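Local coordinates for protein beta-fructofuranosidase (Arthrobacter, PDB 3WPU) that is a carbohydrate-active enzyme of the levansucrase/invertase family, whose members are built on a five-bladed beta-propeller, at residues W75-L80 / E94-L99; G117-P122 / W136-L141; G448-T453 / A482-N487. One frame throughout, in Å; residues are numbered along the deposited sequence.

Interaction 1 (W75-L80 / E94-L99); sequences WDTWPL and EIIFSL
W75-L80 and E94-L99 form an antiparallel pair of strands, buried in the large mixed sheet, which is probably part of the family's beta-propeller. D76 O and L99 N bond at 2.8 Å. W78 and F97 make a hydrogen-bonded pair through both backbone bonds, with W78 N 2.8 Å from F97 O. At the far end water 1 bridges L80 N and I95 O.

L99 has the largest part in the contact. Its CB sits centrally over one face of the W75 six-membered ring, 3.6 Å from the ring centroid. Its CD1 reaches W75 NE1, while CD2 meets the edge of the W78 ring near CH2. W78 CG lies between its backbone N and carbonyl carbon (chi1 56°), which folds the indole over the neighbouring strand. F97 CB then covers one indole face, 3.4 Å from W78 NE1. The indole and phenyl planes are nearly parallel at 21° but slid apart, with little overlap. W78 NE1 is buried and has no polar partner.

The T77-S98 face holds a relay of hydroxyls. S98 OG donates to T77 OG1 at 2.9 Å, and T77 OG1 donates to W75 O at 2.7 Å. T77 CG2 packs on I96 CD1.

D76 OD1 bonds S422, while D76 OD2 and W75 NE1 hold a glycerol. Strand 159-169 runs parallel beside 72-81, and strand 115-122 flanks 93-102.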
ATOM      1  N   TRP A  75       3.650  -6.940   8.994  1.00  9.49           N
ATOM      2  CA  TRP A  75       3.141  -6.996   7.620  1.00  9.44           C
ATOM      3  C   TRP A  75       3.077  -5.608   7.019  1.00  9.73           C
ATOM      4  O   TRP A  75       4.163  -5.018   6.821  1.00 10.14           O
ATOM      5  CB  TRP A  75       1.885  -7.870   7.433  1.00  9.60           C
ATOM      6  CG  TRP A  75       0.544  -7.565   8.170  1.00  9.47           C
ATOM      7  CD1 TRP A  75      -0.657  -7.315   7.553  1.00  9.74           C
ATOM      8  CD2 TRP A  75       0.252  -7.569   9.589  1.00  9.68           C
ATOM      9  NE1 TRP A  75      -1.645  -7.157   8.461  1.00  9.79           N
ATOM     10  CE2 TRP A  75      -1.126  -7.291   9.724  1.00  9.70           C
ATOM     11  CE3 TRP A  75       1.014  -7.791  10.756  1.00  9.48           C
ATOM     12  CZ2 TRP A  75      -1.755  -7.198  10.965  1.00  9.58           C
ATOM     13  CZ3 TRP A  75       0.388  -7.699  11.990  1.00  9.60           C
ATOM     14  CH2 TRP A  75      -0.989  -7.417  12.089  1.00  9.87           C
ATOM     15  N   ASP A  76       1.902  -5.082   6.713  1.00  9.89           N
ATOM     16  CA  ASP A  76       1.848  -3.812   5.960  1.00  9.86           C
ATOM     17  C   ASP A  76       2.778  -2.765   6.582  1.00  9.78           C
ATOM     18  O   ASP A  76       2.701  -2.499   7.775  1.00  9.45           O
ATOM     19  CB  ASP A  76       0.472  -3.179   5.941  1.00 10.14           C
ATOM     20  CG  ASP A  76      -0.632  -4.088   5.471  1.00 11.25           C
ATOM     21  OD1 ASP A  76      -0.439  -5.284   5.220  1.00 10.96           O
ATOM     22  OD2 ASP A  76      -1.750  -3.561   5.379  1.00 12.65           O
ATOM     23  N   THR A  77       3.633  -2.169   5.756  1.00  9.44           N
ATOM     24  CA  THR A  77       4.643  -1.243   6.205  1.00  9.59           C
ATOM     25  C   THR A  77       4.581  -0.001   5.320  1.00  9.51           C
ATOM     26  O   THR A  77       4.308  -0.093   4.110  1.00  9.90           O
ATOM     27  CB  THR A  77       6.016  -1.905   6.176  1.00 10.48           C
ATOM     28  OG1 THR A  77       5.985  -3.005   7.121  1.00  9.86           O
ATOM     29  CG2 THR A  77       7.128  -0.937   6.501  1.00 10.44           C
ATOM     30  N   TRP A  78       4.866   1.136   5.929  1.00 10.11           N
ATOM     31  CA  TRP A  78       4.994   2.396   5.185  1.00  9.98           C
ATOM     32  C   TRP A  78       6.105   3.307   5.691  1.00 10.49           C
ATOM     33  O   TRP A  78       6.416   3.348   6.888  1.00 10.02           O
ATOM     34  CB  TRP A  78       3.681   3.162   5.125  1.00 10.27           C
ATOM     35  CG  TRP A  78       3.025   3.492   6.444  1.00 10.32           C
ATOM     36  CD1 TRP A  78       3.094   4.671   7.124  1.00 10.27           C
ATOM     37  CD2 TRP A  78       2.156   2.645   7.194  1.00 10.42           C
ATOM     38  NE1 TRP A  78       2.312   4.613   8.262  1.00 10.36           N
ATOM     39  CE2 TRP A  78       1.745   3.362   8.335  1.00 10.44           C
ATOM     40  CE3 TRP A  78       1.715   1.318   7.031  1.00 10.31           C
ATOM     41  CZ2 TRP A  78       0.892   2.807   9.304  1.00 10.82           C
ATOM     42  CZ3 TRP A  78       0.860   0.786   7.970  1.00 10.81           C
ATOM     43  CH2 TRP A  78       0.487   1.517   9.122  1.00 10.60           C
ATOM     44  N   PRO A  79       6.693   4.086   4.759  1.00 10.64           N
ATOM     45  CA  PRO A  79       7.740   5.045   5.113  1.00 11.09           C
ATOM     46  C   PRO A  79       7.147   6.371   5.609  1.00 11.66           C
ATOM     47  O   PRO A  79       5.947   6.552   5.600  1.00 11.23           O
ATOM     48  CB  PRO A  79       8.457   5.261   3.771  1.00 11.04           C
ATOM     49  CG  PRO A  79       7.364   5.147   2.774  1.00 11.21           C
ATOM     50  CD  PRO A  79       6.436   4.074   3.310  1.00 11.08           C
ATOM     51  N   LEU A  80       8.015   7.265   6.042  1.00 12.17           N
ATOM     52  CA  LEU A  80       7.641   8.630   6.335  1.00 13.00           C
ATOM     53  C   LEU A  80       7.729   9.412   5.024  1.00 12.09           C
ATOM     54  O   LEU A  80       8.764   9.358   4.337  1.00 11.81           O
ATOM     55  CB  LEU A  80       8.622   9.179   7.349  1.00 15.15           C
ATOM     56  CG  LEU A  80       8.312  10.439   8.094  1.00 17.76           C
ATOM     57  CD1 LEU A  80       6.869  10.408   8.601  1.00 19.03           C
ATOM     58  CD2 LEU A  80       9.323  10.527   9.245  1.00 18.35           C
ATOM     59  N   GLU A  94      16.435   6.559   9.207  1.00 12.35           N
ATOM     60  CA  GLU A  94      15.273   6.138   8.401  1.00 12.01           C
ATOM     61  C   GLU A  94      14.272   5.572   9.419  1.00 11.92           C
ATOM     62  O   GLU A  94      14.682   4.880  10.353  1.00 11.86           O
ATOM     63  CB  GLU A  94      15.633   5.081   7.365  1.00 12.27           C
ATOM     64  CG  GLU A  94      16.510   5.603   6.251  1.00 12.44           C
ATOM     65  CD  GLU A  94      16.822   4.596   5.176  1.00 12.43           C
ATOM     66  OE1 GLU A  94      16.682   3.363   5.390  1.00 12.16           O
ATOM     67  OE2 GLU A  94      17.255   5.045   4.092  1.00 13.59           O
ATOM     68  N   ILE A  95      12.983   5.867   9.217  1.00 11.56           N
ATOM     69  CA  ILE A  95      11.904   5.498  10.120  1.00 11.88           C
ATOM     70  C   ILE A  95      10.762   4.921   9.280  1.00 12.11           C
ATOM     71  O   ILE A  95      10.332   5.524   8.293  1.00 11.82           O
ATOM     72  CB  ILE A  95      11.368   6.719  10.908  1.00 12.19           C
ATOM     73  CG1 ILE A  95      12.433   7.269  11.856  1.00 12.25           C
ATOM     74  CG2 ILE A  95      10.091   6.349  11.671  1.00 12.16           C
ATOM     75  CD1 ILE A  95      12.144   8.669  12.338  1.00 12.68           C
ATOM     76  N   ILE A  96      10.292   3.742   9.674  1.00 10.83           N
ATOM     77  CA  ILE A  96       9.117   3.123   9.046  1.00 11.12           C
ATOM     78  C   ILE A  96       8.083   2.758  10.096  1.00 10.73           C
ATOM     79  O   ILE A  96       8.409   2.566  11.287  1.00 10.62           O
ATOM     80  CB  ILE A  96       9.477   1.896   8.206  1.00 11.07           C
ATOM     81  CG1 ILE A  96      10.118   0.828   9.093  1.00 11.01           C
ATOM     82  CG2 ILE A  96      10.359   2.316   7.027  1.00 11.18           C
ATOM     83  CD1 ILE A  96      10.423  -0.487   8.395  1.00 11.33           C
ATOM     84  N   PHE A  97       6.844   2.682   9.631  1.00 10.54           N
ATOM     85  CA  PHE A  97       5.704   2.222  10.427  1.00 10.86           C
ATOM     86  C   PHE A  97       5.221   0.915   9.867  1.00 10.30           C
ATOM     87  O   PHE A  97       5.194   0.740   8.640  1.00  9.65           O
ATOM     88  CB  PHE A  97       4.570   3.246  10.364  1.00 11.36           C
ATOM     89  CG  PHE A  97       4.866   4.516  11.101  1.00 12.45           C
ATOM     90  CD1 PHE A  97       4.638   4.609  12.462  1.00 12.83           C
ATOM     91  CD2 PHE A  97       5.353   5.615  10.430  1.00 13.92           C
ATOM     92  CE1 PHE A  97       4.893   5.779  13.154  1.00 14.10           C
ATOM     93  CE2 PHE A  97       5.604   6.794  11.114  1.00 13.85           C
ATOM     94  CZ  PHE A  97       5.378   6.875  12.468  1.00 13.82           C
ATOM     95  N   SER A  98       4.847  -0.012  10.754  1.00 10.11           N
ATOM     96  CA  SER A  98       4.371  -1.319  10.353  1.00 10.07           C
ATOM     97  C   SER A  98       3.200  -1.795  11.201  1.00  9.80           C
ATOM     98  O   SER A  98       3.126  -1.493  12.400  1.00  9.18           O
ATOM     99  CB  SER A  98       5.461  -2.383  10.523  1.00 10.39           C
ATOM    100  OG  SER A  98       6.655  -2.112   9.803  1.00 10.48           O
ATOM    101  N   LEU A  99       2.314  -2.594  10.594  1.00  9.77           N
ATOM    102  CA  LEU A  99       1.357  -3.373  11.355  1.00  9.54           C
ATOM    103  C   LEU A  99       2.143  -4.512  11.993  1.00  9.28           C
ATOM    104  O   LEU A  99       2.924  -5.181  11.308  1.00  9.43           O
ATOM    105  CB  LEU A  99       0.245  -3.959  10.474  1.00  9.49           C
ATOM    106  CG  LEU A  99      -0.637  -2.939   9.747  1.00  9.65           C
ATOM    107  CD1 LEU A  99      -1.861  -3.615   9.177  1.00  9.82           C
ATOM    108  CD2 LEU A  99      -0.995  -1.805  10.690  1.00 10.42           C
TER
HETATM  109  O   HOH W   1      10.909   6.664   5.851  1.00 12.57           O

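Interaction 2 (G117-P122 / W136-L141); sequences GYFYRP and WTYGGL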
ATOM      1  N   GLY A 117       3.377  -0.368  14.950  1.00  9.62           N
ATOM      2  CA  GLY A 117       4.691  -0.248  15.554  1.00 10.32           C
ATOM      3  C   GLY A 117       5.608   0.535  14.633  1.00 10.81           C
ATOM      4  O   GLY A 117       5.194   0.970  13.556  1.00 10.12           O
ATOM      5  N   TYR A 118       6.849   0.751  15.047  1.00 10.97           N
ATOM      6  CA  TYR A 118       7.809   1.421  14.182  1.00 11.79           C
ATOM      7  C   TYR A 118       9.189   0.819  14.272  1.00 12.00           C
ATOM      8  O   TYR A 118       9.526   0.159  15.254  1.00 11.85           O
ATOM      9  CB  TYR A 118       7.841   2.927  14.448  1.00 12.49           C
ATOM     10  CG  TYR A 118       8.439   3.342  15.788  1.00 13.31           C
ATOM     11  CD1 TYR A 118       9.730   3.857  15.849  1.00 13.74           C
ATOM     12  CD2 TYR A 118       7.717   3.255  16.968  1.00 14.17           C
ATOM     13  CE1 TYR A 118      10.290   4.248  17.046  1.00 14.74           C
ATOM     14  CE2 TYR A 118       8.284   3.651  18.186  1.00 15.09           C
ATOM     15  CZ  TYR A 118       9.568   4.168  18.193  1.00 15.60           C
ATOM     16  OH  TYR A 118      10.190   4.593  19.354  1.00 20.50           O
ATOM     17  N   PHE A 119       9.966   1.007  13.207  1.00 11.14           N
ATOM     18  CA  PHE A 119      11.350   0.547  13.153  1.00 11.26           C
ATOM     19  C   PHE A 119      12.200   1.730  12.719  1.00 11.34           C
ATOM     20  O   PHE A 119      11.692   2.675  12.101  1.00 11.28           O
ATOM     21  CB  PHE A 119      11.537  -0.590  12.147  1.00 11.29           C
ATOM     22  CG  PHE A 119      10.848  -1.898  12.488  1.00 10.87           C
ATOM     23  CD1 PHE A 119      11.573  -2.927  13.071  1.00 10.45           C
ATOM     24  CD2 PHE A 119       9.522  -2.120  12.168  1.00 11.03           C
ATOM     25  CE1 PHE A 119      10.975  -4.152  13.343  1.00 10.34           C
ATOM     26  CE2 PHE A 119       8.915  -3.343  12.432  1.00 10.75           C
ATOM     27  CZ  PHE A 119       9.649  -4.352  13.043  1.00 10.63           C
ATOM     28  N   TYR A 120      13.492   1.681  13.029  1.00 11.84           N
ATOM     29  CA  TYR A 120      14.437   2.690  12.565  1.00 12.31           C
ATOM     30  C   TYR A 120      15.810   2.091  12.294  1.00 12.35           C
ATOM     31  O   TYR A 120      16.158   0.996  12.807  1.00 11.76           O
ATOM     32  CB  TYR A 120      14.519   3.841  13.556  1.00 12.87           C
ATOM     33  CG  TYR A 120      14.935   3.446  14.949  1.00 13.09           C
ATOM     34  CD1 TYR A 120      16.273   3.428  15.313  1.00 13.64           C
ATOM     35  CD2 TYR A 120      13.976   3.130  15.915  1.00 14.33           C
ATOM     36  CE1 TYR A 120      16.653   3.083  16.601  1.00 14.48           C
ATOM     37  CE2 TYR A 120      14.349   2.769  17.195  1.00 14.88           C
ATOM     38  CZ  TYR A 120      15.673   2.764  17.533  1.00 14.87           C
ATOM     39  OH  TYR A 120      16.023   2.414  18.830  1.00 17.70           O
ATOM     40  N   ARG A 121      16.571   2.767  11.446  1.00 12.50           N
ATOM     41  CA  ARG A 121      17.938   2.352  11.140  1.00 12.61           C
ATOM     42  C   ARG A 121      18.706   3.559  10.638  1.00 12.48           C
ATOM     43  O   ARG A 121      18.100   4.532  10.190  1.00 12.51           O
ATOM     44  CB  ARG A 121      17.967   1.216  10.113  1.00 12.57           C
ATOM     45  CG  ARG A 121      17.593   1.631   8.702  1.00 12.45           C
ATOM     46  CD  ARG A 121      17.552   0.452   7.737  1.00 12.41           C
ATOM     47  NE  ARG A 121      17.166   0.908   6.397  1.00 12.11           N
ATOM     48  CZ  ARG A 121      17.065   0.125   5.332  1.00 11.97           C
ATOM     49  NH1 ARG A 121      17.318  -1.173   5.409  1.00 11.78           N
ATOM     50  NH2 ARG A 121      16.669   0.643   4.186  1.00 12.44           N
ATOM     51  N   PRO A 122      20.038   3.498  10.696  1.00 13.46           N
ATOM     52  CA  PRO A 122      20.835   4.621  10.205  1.00 13.83           C
ATOM     53  C   PRO A 122      20.579   4.917   8.720  1.00 13.61           C
ATOM     54  O   PRO A 122      20.497   4.010   7.886  1.00 14.47           O
ATOM     55  CB  PRO A 122      22.273   4.139  10.406  1.00 14.05           C
ATOM     56  CG  PRO A 122      22.178   3.123  11.501  1.00 14.02           C
ATOM     57  CD  PRO A 122      20.882   2.415  11.217  1.00 13.68           C
ATOM     58  N   TRP A 136      17.210  -3.114  10.753  1.00 11.85           N
ATOM     59  CA  TRP A 136      16.192  -2.315  11.455  1.00 11.64           C
ATOM     60  C   TRP A 136      16.194  -2.607  12.942  1.00 12.27           C
ATOM     61  O   TRP A 136      16.313  -3.776  13.347  1.00 12.38           O
ATOM     62  CB  TRP A 136      14.781  -2.597  10.908  1.00 11.23           C
ATOM     63  CG  TRP A 136      14.574  -2.173   9.496  1.00 10.47           C
ATOM     64  CD1 TRP A 136      14.594  -2.974   8.401  1.00 10.76           C
ATOM     65  CD2 TRP A 136      14.327  -0.844   9.010  1.00 10.53           C
ATOM     66  NE1 TRP A 136      14.360  -2.255   7.278  1.00 10.12           N
ATOM     67  CE2 TRP A 136      14.208  -0.936   7.613  1.00 10.46           C
ATOM     68  CE3 TRP A 136      14.196   0.396   9.620  1.00 10.50           C
ATOM     69  CZ2 TRP A 136      13.949   0.156   6.810  1.00 11.03           C
ATOM     70  CZ3 TRP A 136      13.947   1.503   8.819  1.00 10.32           C
ATOM     71  CH2 TRP A 136      13.827   1.374   7.425  1.00 10.70           C
ATOM     72  N   THR A 137      16.025  -1.559  13.736  1.00 11.70           N
ATOM     73  CA  THR A 137      15.746  -1.686  15.167  1.00 12.21           C
ATOM     74  C   THR A 137      14.243  -1.482  15.401  1.00 12.19           C
ATOM     75  O   THR A 137      13.659  -0.508  14.929  1.00 12.31           O
ATOM     76  CB  THR A 137      16.546  -0.671  15.993  1.00 12.52           C
ATOM     77  OG1 THR A 137      17.960  -0.872  15.815  1.00 12.89           O
ATOM     78  CG2 THR A 137      16.203  -0.769  17.464  1.00 13.07           C
ATOM     79  N   TYR A 138      13.635  -2.397  16.140  1.00 12.66           N
ATOM     80  CA  TYR A 138      12.215  -2.320  16.484  1.00 12.36           C
ATOM     81  C   TYR A 138      12.021  -1.339  17.624  1.00 12.66           C
ATOM     82  O   TYR A 138      12.599  -1.495  18.724  1.00 13.01           O
ATOM     83  CB  TYR A 138      11.669  -3.709  16.859  1.00 12.14           C
ATOM     84  CG  TYR A 138      10.204  -3.685  17.206  1.00 12.16           C
ATOM     85  CD1 TYR A 138       9.268  -3.067  16.365  1.00 11.70           C
ATOM     86  CD2 TYR A 138       9.734  -4.271  18.371  1.00 11.98           C
ATOM     87  CE1 TYR A 138       7.934  -3.045  16.677  1.00 12.09           C
ATOM     88  CE2 TYR A 138       8.402  -4.243  18.697  1.00 11.66           C
ATOM     89  CZ  TYR A 138       7.489  -3.634  17.845  1.00 11.39           C
ATOM     90  OH  TYR A 138       6.144  -3.616  18.185  1.00 12.66           O
ATOM     91  N   GLY A 139      11.263  -0.275  17.358  1.00 12.55           N
ATOM     92  CA  GLY A 139      11.049   0.764  18.355  1.00 13.26           C
ATOM     93  C   GLY A 139       9.883   0.531  19.307  1.00 13.08           C
ATOM     94  O   GLY A 139       9.718   1.279  20.281  1.00 14.09           O
ATOM     95  N   GLY A 140       9.090  -0.502  19.034  1.00 12.25           N
ATOM     96  CA  GLY A 140       7.891  -0.800  19.807  1.00 12.19           C
ATOM     97  C   GLY A 140       6.640  -0.174  19.208  1.00 11.72           C
ATOM     98  O   GLY A 140       6.605   0.212  18.021  1.00 11.14           O
ATOM     99  N   LEU A 141       5.604  -0.102  20.042  1.00 11.75           N
ATOM    100  CA  LEU A 141       4.291   0.319  19.590  1.00 11.02           C
ATOM    101  C   LEU A 141       4.203   1.827  19.589  1.00 11.10           C
ATOM    102  O   LEU A 141       4.784   2.498  20.442  1.00 12.69           O
ATOM    103  CB  LEU A 141       3.219  -0.262  20.489  1.00 11.37           C
ATOM    104  CG  LEU A 141       3.145  -1.797  20.489  1.00 11.21           C
ATOM    105  CD1 LEU A 141       2.129  -2.285  21.511  1.00 12.05           C
ATOM    106  CD2 LEU A 141       2.771  -2.287  19.093  1.00 11.35           C
TER
HETATM  107  O   HOH W   2      12.050   3.264  20.456  1.00 34.57           O
HETATM  108  O   HOH W   3      19.165   0.097  13.485  1.00 14.16           O
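F119 and Y138 meet in an antiparallel beta pair at the border of the large sheet, where a beta bulge sets G139 and G140 against the single residue Y118.

Four backbone hydrogen bonds hold the strands. T137 N to Y120 O is 2.7 Å, and Y120 N returns to T137 O. At the bulge, Y118 O takes G139 N while Y118 N gives to G140 O at 3.0 Å. The backbone angles of G140 call for a residue without a side chain.

Aromatic contacts line both faces. G139 CA lies over one face of the Y118 ring, 3.9 Å from its centroid. T137 CB covers one face of Y120 in the same manner. The F119 and Y138 rings meet obliquely, their planes at 46°, with F119 CZ 3.6 Å from Y138 CD1.

Polar ends find partners beyond the two segments. R121 NE pairs with E94 and NH2 with D483, while W136 NE1 bonds A482 O. These bonds probably help fix the two flat groups in place. The extended R121 chain crosses the W136 indole, its guanidinium plane 8° from the ring plane. R121 CD stands 3.5 Å from the centroid of the W136 six-membered ring, and R121 NE is 3.3 Å from W136 CZ2.

Interaction 3 (G448-T453 / A482-N487); sequences GTLAPT and ADIPAN
A451 O receives the backbone N of A482 at 3.1 Å, a nearly straight bond that ties two loops without regular secondary structure. The donor does not lie in the plane of the A451 carbonyl but is tilted 34° from it. A482 has a positive phi, and the chain bends there before running on through D483 and I484. The contact is small and buried.

A second polar link uses a side chain. T453 OG1 donates to D483 O at 2.6 Å. Its approach to the D483 carbonyl is bent, with a C=O...donor angle of 124°. The T453 hydroxyl stands anti to its own carbonyl carbon (chi1 -66°), which turns it to the D483 backbone. D483 CB also lies 3.6 Å from T453 OG1. The two bonds involve neighbouring residues, A482 and D483, and so grip the start of 482-487 at two points.

The apolar part centres on L450. Its CB rests on A482 CB at 3.7 Å. Further out, L450 CD1 meets I484 CD1 at 3.7 Å, methyl to methyl, where the two side chains cross at about a right angle. The same L450 CD1 also approaches A482 CB, at 3.9 Å, so the leucine spans the two side chains.

The carboxylate of D483 turns to another partner: OD1 forms a salt bridge with R121. L450 and I484 both pack on T77 of strand 72-81, and L450 also touches F434 of strand 430-434. Segment 448-453 connects strands 443-446 and 454-458. Segment 482-487 leads into strand 488-493, which joins the large mixed sheet beside strand 88-90.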
ATOM      1  N   GLY A 448       5.741 -12.810   7.791  1.00 10.60           N
ATOM      2  CA  GLY A 448       5.576 -11.830   8.846  1.00 10.95           C
ATOM      3  C   GLY A 448       6.852 -11.003   9.000  1.00 10.65           C
ATOM      4  O   GLY A 448       7.230 -10.598  10.106  1.00 10.85           O
ATOM      5  N   THR A 449       7.506 -10.761   7.866  1.00 11.00           N
ATOM      6  CA  THR A 449       8.714  -9.932   7.744  1.00 11.21           C
ATOM      7  C   THR A 449       8.782  -9.479   6.264  1.00 10.91           C
ATOM      8  O   THR A 449       8.122 -10.075   5.413  1.00 10.49           O
ATOM      9  CB  THR A 449       9.980 -10.729   8.144  1.00 11.56           C
ATOM     10  OG1 THR A 449      11.130  -9.874   8.124  1.00 11.80           O
ATOM     11  CG2 THR A 449      10.218 -11.926   7.204  1.00 11.98           C
ATOM     12  N   LEU A 450       9.542  -8.428   5.967  1.00 11.42           N
ATOM     13  CA  LEU A 450       9.546  -7.901   4.605  1.00 11.12           C
ATOM     14  C   LEU A 450      10.347  -8.753   3.618  1.00 10.89           C
ATOM     15  O   LEU A 450      11.362  -9.387   3.964  1.00 11.12           O
ATOM     16  CB  LEU A 450      10.021  -6.444   4.586  1.00 11.82           C
ATOM     17  CG  LEU A 450       9.111  -5.510   5.383  1.00 12.38           C
ATOM     18  CD1 LEU A 450       9.666  -4.099   5.242  1.00 13.06           C
ATOM     19  CD2 LEU A 450       7.649  -5.508   4.962  1.00 13.05           C
ATOM     20  N   ALA A 451       9.870  -8.760   2.379  1.00 10.57           N
ATOM     21  CA  ALA A 451      10.546  -9.423   1.272  1.00 10.43           C
ATOM     22  C   ALA A 451      11.764  -8.586   0.832  1.00 10.28           C
ATOM     23  O   ALA A 451      11.961  -7.484   1.352  1.00 11.37           O
ATOM     24  CB  ALA A 451       9.582  -9.584   0.108  1.00 10.30           C
ATOM     25  N   PRO A 452      12.572  -9.095  -0.139  1.00 10.11           N
ATOM     26  CA  PRO A 452      13.542  -8.219  -0.766  1.00  9.78           C
ATOM     27  C   PRO A 452      12.791  -7.166  -1.577  1.00  9.45           C
ATOM     28  O   PRO A 452      11.761  -7.454  -2.187  1.00  9.80           O
ATOM     29  CB  PRO A 452      14.331  -9.144  -1.701  1.00  9.93           C
ATOM     30  CG  PRO A 452      14.072 -10.544  -1.186  1.00  9.75           C
ATOM     31  CD  PRO A 452      12.653 -10.468  -0.677  1.00 10.33           C
ATOM     32  N   THR A 453      13.298  -5.957  -1.577  1.00  9.55           N
ATOM     33  CA  THR A 453      12.727  -4.914  -2.389  1.00  9.45           C
ATOM     34  C   THR A 453      13.076  -5.198  -3.846  1.00  9.78           C
ATOM     35  O   THR A 453      14.193  -5.640  -4.143  1.00  9.79           O
ATOM     36  CB  THR A 453      13.295  -3.609  -1.902  1.00  9.43           C
ATOM     37  OG1 THR A 453      12.803  -3.396  -0.577  1.00  9.99           O
ATOM     38  CG2 THR A 453      12.897  -2.417  -2.803  1.00  9.31           C
ATOM     39  N   ALA A 482      13.944  -5.957   3.229  1.00 12.08           N
ATOM     40  CA  ALA A 482      13.311  -4.893   4.003  1.00 11.92           C
ATOM     41  C   ALA A 482      13.930  -3.520   3.692  1.00 12.06           C
ATOM     42  O   ALA A 482      13.999  -2.631   4.538  1.00 12.28           O
ATOM     43  CB  ALA A 482      13.355  -5.214   5.496  1.00 12.39           C
ATOM     44  N   ASP A 483      14.356  -3.343   2.441  1.00 11.69           N
ATOM     45  CA  ASP A 483      14.965  -2.085   2.066  1.00 11.21           C
ATOM     46  C   ASP A 483      13.886  -1.048   1.728  1.00 11.21           C
ATOM     47  O   ASP A 483      13.224  -1.139   0.693  1.00 10.61           O
ATOM     48  CB  ASP A 483      15.922  -2.285   0.883  1.00 11.66           C
ATOM     49  CG  ASP A 483      16.750  -1.051   0.588  1.00 12.42           C
ATOM     50  OD1 ASP A 483      16.927  -0.222   1.502  1.00 12.78           O
ATOM     51  OD2 ASP A 483      17.262  -0.939  -0.557  1.00 12.96           O
ATOM     52  N   ILE A 484      13.741  -0.053   2.598  1.00 11.22           N
ATOM     53  CA  ILE A 484      12.809   1.043   2.401  1.00 10.80           C
ATOM     54  C   ILE A 484      13.611   2.359   2.498  1.00 11.48           C
ATOM     55  O   ILE A 484      13.697   2.988   3.558  1.00 11.73           O
ATOM     56  CB  ILE A 484      11.662   0.965   3.422  1.00 10.89           C
ATOM     57  CG1 ILE A 484      10.900  -0.349   3.217  1.00 11.20           C
ATOM     58  CG2 ILE A 484      10.751   2.184   3.268  1.00 10.64           C
ATOM     59  CD1 ILE A 484       9.674  -0.540   4.077  1.00 11.50           C
ATOM     60  N   PRO A 485      14.264   2.726   1.405  1.00 11.97           N
ATOM     61  CA  PRO A 485      15.261   3.781   1.491  1.00 11.97           C
ATOM     62  C   PRO A 485      14.682   5.189   1.462  1.00 12.76           C
ATOM     63  O   PRO A 485      13.718   5.468   0.733  1.00 13.26           O
ATOM     64  CB  PRO A 485      16.114   3.539   0.230  1.00 12.41           C
ATOM     65  CG  PRO A 485      15.199   2.908  -0.728  1.00 12.30           C
ATOM     66  CD  PRO A 485      14.215   2.109   0.068  1.00 12.19           C
ATOM     67  N   ALA A 486      15.314   6.095   2.198  1.00 13.40           N
ATOM     68  CA  ALA A 486      14.928   7.510   2.192  1.00 13.99           C
ATOM     69  C   ALA A 486      15.663   8.211   1.057  1.00 14.87           C
ATOM     70  O   ALA A 486      16.865   8.008   0.890  1.00 16.06           O
ATOM     71  CB  ALA A 486      15.273   8.150   3.522  1.00 14.17           C
ATOM     72  N   ASN A 487      14.947   9.025   0.280  1.00 14.89           N
ATOM     73  CA  ASN A 487      15.582   9.879  -0.727  1.00 15.15           C
ATOM     74  C   ASN A 487      15.585  11.350  -0.323  1.00 15.81           C
ATOM     75  O   ASN A 487      16.161  12.183  -1.021  1.00 16.61           O
ATOM     76  CB  ASN A 487      14.929   9.692  -2.108  1.00 15.08           C
ATOM     77  CG  ASN A 487      13.473  10.077  -2.119  1.00 15.44           C
ATOM     78  OD1 ASN A 487      12.665   9.520  -1.367  1.00 15.90           O
ATOM     79  ND2 ASN A 487      13.113  11.029  -2.972  1.00 15.82           N
TER

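In the fold
The contacts follow one another along the chain, interaction 1 first and interaction 3 last. Interactions 1 and 2 lie in one mixed sheet, their centres about 9 Å apart, and strands 93-102 and 115-122 are neighbours that join them. S98 O and G117 N probably hydrogen-bond across this seam. Interaction 3 joins two later loops, with its centre about 9 Å from that of interaction 1 and about 13 Å from that of interaction 2. E94, on the strand of interaction 1, links all three by reaching both R121 and A486. Distant parts of the chain thus meet at the ends of the early strands of this probable propeller sheet.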